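Local coordinates for flavin reductase (Uncultured bacterium, PDB 5CHO), which probably uses NADH or NADPH to reduce FAD, supplying reduced flavin to the tryptophan halogenase of a bacterial two-component system, at residues Leu144-Cys149 / Thr169-Asp174. Residues are numbered along the deposited sequence; the frame is centred on the assembly and turned at random.
Sequences LAWFEC and TAERHD
W146 and E171 face each other as a hydrogen-bonded pair of an antiparallel β-hairpin, here the open end of strands 145-157 and 160-172 in the flavin reductase-like domain, and the ladder around them illustrates how a sheet satisfies its polar atoms in turn. W146 N gives a nearly straight bond to E171 O (2.9 Å), and E171 N returns a more bent one to W146 O. One hydrogen-bonded pair further on, E148 N reaches T169 O at 3.0 Å, while the reverse bond from T169 N to E148 O is weak at 3.4 Å. Beyond the last bridge, L144 O accepts H173 N from above its carbonyl plane and also takes a water.

On the face that carries W146, E148, T169 and E171, side chains add bonds of their own. With T169 OG1 set between the backbone N and carbonyl carbon (chi1 62°), the hydroxyl donates to the anti side of E148 OE2 at 2.9 Å; the other carboxylate oxygen, E148 OE1, is bonded to T135 OG1. From just past the strand end, H173 brings its edge to the W146 face in a T-shaped stack, planes at 82°, with H173 NE2 3.2 Å from W146 CD2, over the indole. The indole nitrogen, W146 NE1, is satisfied by A140 O. A leucine in place of W146 would probably deprive the H173 edge of its aromatic face and leave A140 O without this donor.

On the reverse face, A170 CB touches F147 CD1 (3.7 Å), and the second subunit packs on both residues. R172, which leaves the same face with its chain extended as far as NE, gives NH2 to S183 OG of that subunit, and its NE donates to the water that itself donates to L144 O (2.7 Å) and H173 O (3.0 Å).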
ATOM      1  N   LEU A 144      -1.528 -10.282 -12.957  1.00 34.86           N
ATOM      2  CA  LEU A 144      -2.599  -9.343 -13.255  1.00 30.36           C
ATOM      3  C   LEU A 144      -2.073  -8.101 -13.970  1.00 36.66           C
ATOM      4  O   LEU A 144      -2.796  -7.478 -14.745  1.00 35.75           O
ATOM      5  CB  LEU A 144      -3.327  -8.946 -11.969  1.00 31.38           C
ATOM      6  CG  LEU A 144      -3.976 -10.109 -11.210  1.00 32.13           C
ATOM      7  CD1 LEU A 144      -4.734  -9.595  -9.992  1.00 26.54           C
ATOM      8  CD2 LEU A 144      -4.871 -10.944 -12.116  1.00 30.98           C
ATOM      9  N   ALA A 145      -0.818  -7.744 -13.703  1.00 33.41           N
ATOM     10  CA  ALA A 145      -0.217  -6.555 -14.306  1.00 33.23           C
ATOM     11  C   ALA A 145       1.312  -6.562 -14.224  1.00 37.51           C
ATOM     12  O   ALA A 145       1.891  -7.205 -13.347  1.00 37.56           O
ATOM     13  CB  ALA A 145      -0.767  -5.300 -13.639  1.00 36.84           C
ATOM     14  N   TRP A 146       1.950  -5.840 -15.143  1.00 36.66           N
ATOM     15  CA  TRP A 146       3.399  -5.643 -15.134  1.00 30.65           C
ATOM     16  C   TRP A 146       3.770  -4.165 -15.064  1.00 35.67           C
ATOM     17  O   TRP A 146       3.087  -3.318 -15.638  1.00 36.57           O
ATOM     18  CB  TRP A 146       4.048  -6.250 -16.385  1.00 36.51           C
ATOM     19  CG  TRP A 146       4.090  -7.751 -16.444  1.00 42.48           C
ATOM     20  CD1 TRP A 146       3.925  -8.630 -15.411  1.00 40.47           C
ATOM     21  CD2 TRP A 146       4.336  -8.547 -17.609  1.00 44.16           C
ATOM     22  NE1 TRP A 146       4.048  -9.922 -15.865  1.00 40.51           N
ATOM     23  CE2 TRP A 146       4.298  -9.898 -17.213  1.00 42.70           C
ATOM     24  CE3 TRP A 146       4.579  -8.246 -18.951  1.00 42.21           C
ATOM     25  CZ2 TRP A 146       4.497 -10.944 -18.111  1.00 46.87           C
ATOM     26  CZ3 TRP A 146       4.774  -9.282 -19.838  1.00 44.30           C
ATOM     27  CH2 TRP A 146       4.732 -10.614 -19.417  1.00 45.03           C
ATOM     28  N   PHE A 147       4.849  -3.866 -14.344  1.00 34.54           N
ATOM     29  CA  PHE A 147       5.443  -2.533 -14.348  1.00 29.63           C
ATOM     30  C   PHE A 147       6.953  -2.651 -14.499  1.00 34.82           C
ATOM     31  O   PHE A 147       7.560  -3.566 -13.945  1.00 35.29           O
ATOM     32  CB  PHE A 147       5.150  -1.751 -13.061  1.00 27.61           C
ATOM     33  CG  PHE A 147       3.690  -1.596 -12.741  1.00 33.34           C
ATOM     34  CD1 PHE A 147       2.976  -0.485 -13.172  1.00 35.89           C
ATOM     35  CD2 PHE A 147       3.032  -2.566 -11.999  1.00 29.61           C
ATOM     36  CE1 PHE A 147       1.631  -0.347 -12.866  1.00 29.79           C
ATOM     37  CE2 PHE A 147       1.695  -2.429 -11.686  1.00 30.94           C
ATOM     38  CZ  PHE A 147       0.991  -1.321 -12.124  1.00 33.68           C
ATOM     39  N   GLU A 148       7.551  -1.732 -15.249  1.00 34.06           N
ATOM     40  CA  GLU A 148       8.997  -1.527 -15.201  1.00 37.38           C
ATOM     41  C   GLU A 148       9.256  -0.124 -14.690  1.00 36.51           C
ATOM     42  O   GLU A 148       8.556   0.818 -15.063  1.00 37.66           O
ATOM     43  CB  GLU A 148       9.660  -1.717 -16.566  1.00 37.00           C
ATOM     44  CG  GLU A 148       9.560  -3.116 -17.135  1.00 40.12           C
ATOM     45  CD  GLU A 148      10.288  -3.242 -18.459  1.00 46.33           C
ATOM     46  OE1 GLU A 148      11.497  -3.557 -18.443  1.00 46.97           O
ATOM     47  OE2 GLU A 148       9.659  -3.015 -19.514  1.00 48.22           O
ATOM     48  N   CYS A 149      10.270   0.010 -13.845  1.00 32.61           N
ATOM     49  CA  CYS A 149      10.532   1.271 -13.175  1.00 31.74           C
ATOM     50  C   CYS A 149      12.010   1.602 -13.148  1.00 36.90           C
ATOM     51  O   CYS A 149      12.858   0.712 -13.116  1.00 36.19           O
ATOM     52  CB  CYS A 149      10.002   1.220 -11.741  1.00 33.16           C
ATOM     53  SG  CYS A 149       8.307   0.615 -11.582  1.00 46.39           S
ATOM     54  N   THR A 169       7.381   1.493 -18.190  1.00 42.91           N
ATOM     55  CA  THR A 169       6.285   0.782 -18.826  1.00 42.08           C
ATOM     56  C   THR A 169       5.290   0.311 -17.784  1.00 40.85           C
ATOM     57  O   THR A 169       5.610   0.168 -16.604  1.00 39.64           O
ATOM     58  CB  THR A 169       6.754  -0.452 -19.628  1.00 42.78           C
ATOM     59  OG1 THR A 169       7.371  -1.399 -18.747  1.00 46.38           O
ATOM     60  CG2 THR A 169       7.733  -0.058 -20.721  1.00 45.24           C
ATOM     61  N   ALA A 170       4.077   0.066 -18.249  1.00 38.51           N
ATOM     62  CA  ALA A 170       3.013  -0.445 -17.412  1.00 38.42           C
ATOM     63  C   ALA A 170       2.018  -1.101 -18.344  1.00 43.96           C
ATOM     64  O   ALA A 170       1.775  -0.616 -19.449  1.00 50.15           O
ATOM     65  CB  ALA A 170       2.370   0.658 -16.594  1.00 37.02           C
ATOM     66  N   GLU A 171       1.437  -2.201 -17.889  1.00 47.63           N
ATOM     67  CA  GLU A 171       0.608  -3.024 -18.748  1.00 47.12           C
ATOM     68  C   GLU A 171      -0.303  -3.876 -17.897  1.00 46.53           C
ATOM     69  O   GLU A 171       0.149  -4.541 -16.966  1.00 44.63           O
ATOM     70  CB  GLU A 171       1.472  -3.917 -19.638  1.00 42.86           C
ATOM     71  CG  GLU A 171       0.683  -4.768 -20.619  1.00 51.23           C
ATOM     72  CD  GLU A 171       1.570  -5.718 -21.399  1.00 60.90           C
ATOM     73  OE1 GLU A 171       2.805  -5.663 -21.221  1.00 58.56           O
ATOM     74  OE2 GLU A 171       1.033  -6.523 -22.186  1.00 63.37           O
ATOM     75  N   ARG A 172      -1.590  -3.844 -18.212  1.00 42.63           N
ATOM     76  CA  ARG A 172      -2.554  -4.663 -17.502  1.00 38.34           C
ATOM     77  C   ARG A 172      -2.952  -5.869 -18.335  1.00 44.80           C
ATOM     78  O   ARG A 172      -3.187  -5.750 -19.536  1.00 52.98           O
ATOM     79  CB  ARG A 172      -3.800  -3.875 -17.150  1.00 36.40           C
ATOM     80  CG  ARG A 172      -4.685  -4.652 -16.221  1.00 40.12           C
ATOM     81  CD  ARG A 172      -5.845  -3.840 -15.749  1.00 40.62           C
ATOM     82  NE  ARG A 172      -6.534  -4.516 -14.660  1.00 39.77           N
ATOM     83  CZ  ARG A 172      -7.682  -4.104 -14.140  1.00 38.83           C
ATOM     84  NH1 ARG A 172      -8.290  -3.032 -14.628  1.00 35.85           N
ATOM     85  NH2 ARG A 172      -8.231  -4.785 -13.143  1.00 35.84           N
ATOM     86  N   HIS A 173      -3.035  -7.023 -17.684  1.00 41.05           N
ATOM     87  CA  HIS A 173      -3.405  -8.259 -18.357  1.00 37.05           C
ATOM     88  C   HIS A 173      -4.828  -8.659 -18.018  1.00 39.67           C
ATOM     89  O   HIS A 173      -5.556  -7.906 -17.371  1.00 43.61           O
ATOM     90  CB  HIS A 173      -2.449  -9.381 -17.968  1.00 37.81           C
ATOM     91  CG  HIS A 173      -1.009  -9.025 -18.141  1.00 41.24           C
ATOM     92  ND1 HIS A 173      -0.484  -8.616 -19.347  1.00 46.46           N
ATOM     93  CD2 HIS A 173       0.016  -9.009 -17.259  1.00 43.59           C
ATOM     94  CE1 HIS A 173       0.804  -8.367 -19.201  1.00 40.70           C
ATOM     95  NE2 HIS A 173       1.132  -8.598 -17.942  1.00 44.08           N
ATOM     96  N   ASP A 174      -5.215  -9.847 -18.473  1.00 44.60           N
ATOM     97  CA  ASP A 174      -6.547 -10.376 -18.222  1.00 43.06           C
ATOM     98  C   ASP A 174      -6.893 -10.303 -16.752  1.00 47.46           C
ATOM     99  O   ASP A 174      -6.092 -10.664 -15.889  1.00 49.63           O
ATOM    100  CB  ASP A 174      -6.650 -11.829 -18.686  1.00 44.59           C
ATOM    101  CG  ASP A 174      -6.776 -11.960 -20.192  1.00 57.81           C
ATOM    102  OD1 ASP A 174      -7.031 -10.940 -20.867  1.00 64.41           O
ATOM    103  OD2 ASP A 174      -6.623 -13.091 -20.701  1.00 69.19           O
TER
HETATM  104  O   HOH W   1      -5.470  -7.452 -14.396  1.00 38.73           O